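Formate dehydrogenase (Staphylococcus aureus, PDB 6TTB) probably catalyses the NAD-dependent oxidation of formate to carbon dioxide, passing a hydride to the bound dinucleotide, and works as a two-chain assembly. Local coordinates at residues A127-E131 / H132-V136; W174-S177 / Q178-N181. All blocks are in the same frame, centred on the assembly; numbering follows the deposited sequence.

Contact 1. Residues A127-E131 / H132-V136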
loop_
_atom_site.group_PDB
_atom_site.type_symbol
_atom_site.label_atom_id
_atom_site.label_comp_id
_atom_site.label_asym_id
_atom_site.label_seq_id
_atom_site.Cartn_x
_atom_site.Cartn_y
_atom_site.Cartn_z
ATOM N N ALA A 127 16.941 0.938 -32.728
ATOM C CA ALA A 127 17.373 0.497 -34.044
ATOM C C ALA A 127 17.808 1.707 -34.886
ATOM O O ALA A 127 18.993 1.812 -35.139
ATOM C CB ALA A 127 16.252 -0.303 -34.699
ATOM N N ALA A 128 16.875 2.687 -35.173
ATOM C CA ALA A 128 17.200 3.899 -35.966
ATOM C C ALA A 128 18.260 4.773 -35.298
ATOM O O ALA A 128 19.189 5.200 -35.940
ATOM C CB ALA A 128 15.992 4.728 -36.293
ATOM N N ALA A 129 18.073 5.107 -34.030
ATOM C CA ALA A 129 19.110 5.810 -33.274
ATOM C C ALA A 129 20.478 5.163 -33.515
ATOM O O ALA A 129 21.450 5.851 -33.830
ATOM C CB ALA A 129 18.761 5.903 -31.789
ATOM N N SER A 130 20.541 3.834 -33.416
ATOM C CA SER A 130 21.773 3.136 -33.753
ATOM C C SER A 130 22.282 3.455 -35.180
ATOM O O SER A 130 23.468 3.731 -35.379
ATOM C CB SER A 130 21.663 1.719 -33.543
ATOM O OG SER A 130 22.973 1.223 -33.552
ATOM N N GLU A 131 21.388 3.378 -36.163
ATOM C CA GLU A 131 21.764 3.422 -37.562
ATOM C C GLU A 131 22.224 4.832 -37.954
ATOM O O GLU A 131 22.968 4.984 -38.906
ATOM C CB GLU A 131 20.584 3.024 -38.438
ATOM C CG GLU A 131 20.039 1.626 -38.182
ATOM C CD GLU A 131 18.735 1.364 -38.963
ATOM O OE1 GLU A 131 18.356 0.130 -39.140
ATOM O OE2 GLU A 131 18.099 2.398 -39.467
ATOM N N HIS A 132 21.748 5.858 -37.227
ATOM C CA HIS A 132 22.094 7.259 -37.464
ATOM C C HIS A 132 23.206 7.681 -36.510
ATOM O O HIS A 132 23.570 8.848 -36.443
ATOM C CB HIS A 132 20.841 8.136 -37.246
ATOM C CG HIS A 132 19.870 8.006 -38.359
ATOM N ND1 HIS A 132 19.124 6.864 -38.548
ATOM C CD2 HIS A 132 19.643 8.788 -39.440
ATOM C CE1 HIS A 132 18.419 6.980 -39.652
ATOM N NE2 HIS A 132 18.697 8.168 -40.206
ATOM N N ASN A 133 23.625 6.753 -35.662
ATOM C CA ASN A 133 24.748 6.998 -34.791
ATOM C C ASN A 133 24.447 8.131 -33.779
ATOM O O ASN A 133 25.324 8.899 -33.412
ATOM C CB ASN A 133 26.055 7.013 -35.589
ATOM C CG ASN A 133 27.233 6.784 -34.692
ATOM O OD1 ASN A 133 28.268 7.330 -34.916
ATOM N ND2 ASN A 133 27.033 6.119 -33.578
ATOM N N ILE A 134 23.210 8.158 -33.297
ATOM C CA ILE A 134 22.782 8.883 -32.108
ATOM C C ILE A 134 23.025 8.003 -30.873
ATOM O O ILE A 134 22.692 6.837 -30.884
ATOM C CB ILE A 134 21.278 9.147 -32.261
ATOM C CG1 ILE A 134 20.956 10.179 -33.318
ATOM C CG2 ILE A 134 20.571 9.444 -30.940
ATOM C CD1 ILE A 134 19.626 9.890 -33.933
ATOM N N GLY A 135 23.538 8.603 -29.785
ATOM C CA GLY A 135 23.732 7.908 -28.525
ATOM C C GLY A 135 22.492 8.037 -27.661
ATOM O O GLY A 135 21.805 9.051 -27.724
ATOM N N VAL A 136 22.253 7.044 -26.824
ATOM C CA VAL A 136 21.084 7.034 -25.963
ATOM C C VAL A 136 21.497 6.626 -24.550
ATOM O O VAL A 136 22.074 5.529 -24.339
ATOM C CB VAL A 136 20.038 6.057 -26.507
ATOM C CG1 VAL A 136 18.932 5.815 -25.516
ATOM C CG2 VAL A 136 19.492 6.533 -27.858
#
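His132 turns back over the last turn of the helix it has just left, and the edge of its ring meets the carbonyl oxygen of Ala128. With CG beside its own backbone N (chi1 -74°), the imidazole lies back along the helix end, and ND1 donates to Ala128 O at 3.1 Å, the oxygen lying close to the ring plane. The backbone N of His132 reaches the same oxygen at 2.9 Å, whereas ND1 arrives from above the carbonyl plane. Two donors of one residue thus grip a single acceptor: the ND1 bond, with the oxygen near the ring plane, fixes how the ring is turned, and the backbone bond anchors the residue.

The chain reversal is a worked case of the Schellman motif, the classic C-terminal helix stop. Asn133 takes a positive phi of 64°, which bends the chain back so that Ile134 N bonds to Ala129 O at 3.0 Å and, inside that bond, Asn133 N bonds to Ser130 O. Ala129 O and Ser130 O thus take their donors from the residues that follow the helix. On the apolar side Ala129 is the meeting point: its CB touches Ile134 CG2 at 4.1 Å and Val136 CG2 at 4.0 Å, both branches coming onto the methyl from the same general direction. Ile134 CG2 lies anti to its backbone N, and this places the branch against the alanine. Glu131 runs extended beyond CG, its CB beside His132 N, and its OE2 is salt-bridged to Arg102.

Helix 102-106 packs against Ala128 and His132 through Ile105. The reversal joins helix 126-131 to strand 135-138 in a beta-alpha-beta unit begun by strand 113-116. Gly135 bonds through its backbone to Lys112 and Ala114, making the new strand outermost of the five parallel strands, with Val136 bonding through its backbone to Ile359 and Val360.

Contact 2. Residues W174-S177 / Q178-N181; sequences WNLS and QVGN
Asn175 lays its side-chain amide across the start of the Gln178 side chain, ND2 resting 3.3 Å from Gln178 CB, and the two amide planes stand 82° apart. This is a helix N-cap. With CG anti to the backbone N (chi1 175°), OD1 swings over the first turn and accepts from Ser177 N at 3.2 Å, the donor standing above the plane of the amide carbonyl. Asn175 O takes a weak bond from Gln178 N and a further one from Gln168 NE2, which ties the cap to helix 162-171.

Beyond the cap the short helix 176-180 is held by Gly180 N to Leu176 O and by Asn181 N to Ser177 O. Leu176 CD1 sits 3.9 Å above one face of the Trp174 ring, offset toward its rim. The second subunit packs on the turn and the residue leading into it, its Trp302 meeting Trp174 edge-to-face and its Tyr325 lying on Val179, so the cap starts a helix at the dimer interface. Across the turn, Leu176 CD1 and Val179 CG2 come within 4.3 Å of each other.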
loop_
_atom_site.group_PDB
_atom_site.type_symbol
_atom_site.label_atom_id
_atom_site.label_comp_id
_atom_site.label_asym_id
_atom_site.label_seq_id
_atom_site.Cartn_x
_atom_site.Cartn_y
_atom_site.Cartn_z
ATOM N N TRP A 174 -19.524 2.035 6.535
ATOM C CA TRP A 174 -18.887 1.245 7.564
ATOM C C TRP A 174 -19.410 -0.193 7.545
ATOM O O TRP A 174 -20.347 -0.523 8.239
ATOM C CB TRP A 174 -18.990 1.913 8.947
ATOM C CG TRP A 174 -18.135 1.248 10.002
ATOM C CD1 TRP A 174 -18.428 0.092 10.676
ATOM C CD2 TRP A 174 -16.864 1.701 10.533
ATOM N NE1 TRP A 174 -17.429 -0.207 11.559
ATOM C CE2 TRP A 174 -16.487 0.789 11.537
ATOM C CE3 TRP A 174 -16.058 2.823 10.330
ATOM C CZ2 TRP A 174 -15.313 0.922 12.269
ATOM C CZ3 TRP A 174 -14.914 2.971 11.077
ATOM C CH2 TRP A 174 -14.527 2.006 11.999
ATOM N N ASN A 175 -18.735 -1.065 6.783
ATOM C CA ASN A 175 -19.272 -2.358 6.407
ATOM C C ASN A 175 -18.130 -3.330 6.325
ATOM O O ASN A 175 -17.458 -3.414 5.316
ATOM C CB ASN A 175 -19.994 -2.349 5.061
ATOM C CG ASN A 175 -20.431 -3.744 4.669
ATOM O OD1 ASN A 175 -20.440 -4.657 5.506
ATOM N ND2 ASN A 175 -20.753 -3.946 3.394
ATOM N N LEU A 176 -17.969 -4.110 7.371
ATOM C CA LEU A 176 -16.767 -4.889 7.533
ATOM C C LEU A 176 -16.851 -6.193 6.739
ATOM O O LEU A 176 -15.856 -6.850 6.517
ATOM C CB LEU A 176 -16.548 -5.102 9.030
ATOM C CG LEU A 176 -15.596 -4.074 9.650
ATOM C CD1 LEU A 176 -15.764 -2.710 9.003
ATOM C CD2 LEU A 176 -15.764 -3.978 11.151
ATOM N N SER A 177 -18.046 -6.589 6.344
ATOM C CA SER A 177 -18.147 -7.822 5.576
ATOM C C SER A 177 -17.472 -7.609 4.244
ATOM O O SER A 177 -16.730 -8.471 3.780
ATOM C CB SER A 177 -19.565 -8.265 5.395
ATOM O OG SER A 177 -20.034 -8.794 6.636
ATOM N N GLN A 178 -17.676 -6.413 3.681
ATOM C CA GLN A 178 -17.407 -6.258 2.276
ATOM C C GLN A 178 -15.973 -5.857 2.084
ATOM O O GLN A 178 -15.436 -6.066 0.987
ATOM C CB GLN A 178 -18.343 -5.253 1.630
ATOM C CG GLN A 178 -18.221 -5.264 0.116
ATOM C CD GLN A 178 -18.713 -3.963 -0.467
ATOM O OE1 GLN A 178 -19.889 -3.633 -0.389
ATOM N NE2 GLN A 178 -17.794 -3.184 -1.009
ATOM N N VAL A 179 -15.397 -5.194 3.113
ATOM C CA VAL A 179 -13.965 -4.957 3.129
ATOM C C VAL A 179 -13.301 -6.263 3.463
ATOM O O VAL A 179 -12.271 -6.634 2.868
ATOM C CB VAL A 179 -13.485 -3.973 4.182
ATOM C CG1 VAL A 179 -12.333 -3.136 3.680
ATOM C CG2 VAL A 179 -14.581 -3.185 4.897
ATOM N N GLY A 180 -13.816 -6.895 4.512
ATOM C CA GLY A 180 -13.207 -8.106 5.002
ATOM C C GLY A 180 -12.966 -9.095 3.866
ATOM O O GLY A 180 -11.866 -9.686 3.758
ATOM N N ASN A 181 -13.979 -9.180 2.985
ATOM C CA ASN A 181 -14.088 -10.180 1.937
ATOM C C ASN A 181 -12.780 -10.316 1.146
ATOM O O ASN A 181 -12.425 -11.412 0.740
ATOM C CB ASN A 181 -15.319 -9.928 1.077
ATOM C CG ASN A 181 -15.713 -11.105 0.203
ATOM O OD1 ASN A 181 -16.458 -11.997 0.632
ATOM N ND2 ASN A 181 -15.254 -11.094 -1.043
#

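Contact 1 and contact 2 illustrate the two ends of a helix: 127-136 closes one with a Schellman turn, and 174-181 opens another with an asparagine cap. They follow in series along the chain, with helices 144-160 and 162-171 between them, and do not touch; their centres are 55 Å apart and their nearest atoms about 44 Å, on opposite sides of the chain's centre. Contact 1 belongs to the five-stranded parallel sheet, while contact 2 precedes strand 190-194 of the seven-stranded, Rossmann-type sheet. Contact 1 thus lies within one chain, at the outermost of its five parallel strands, and contact 2 at a surface the two subunits share.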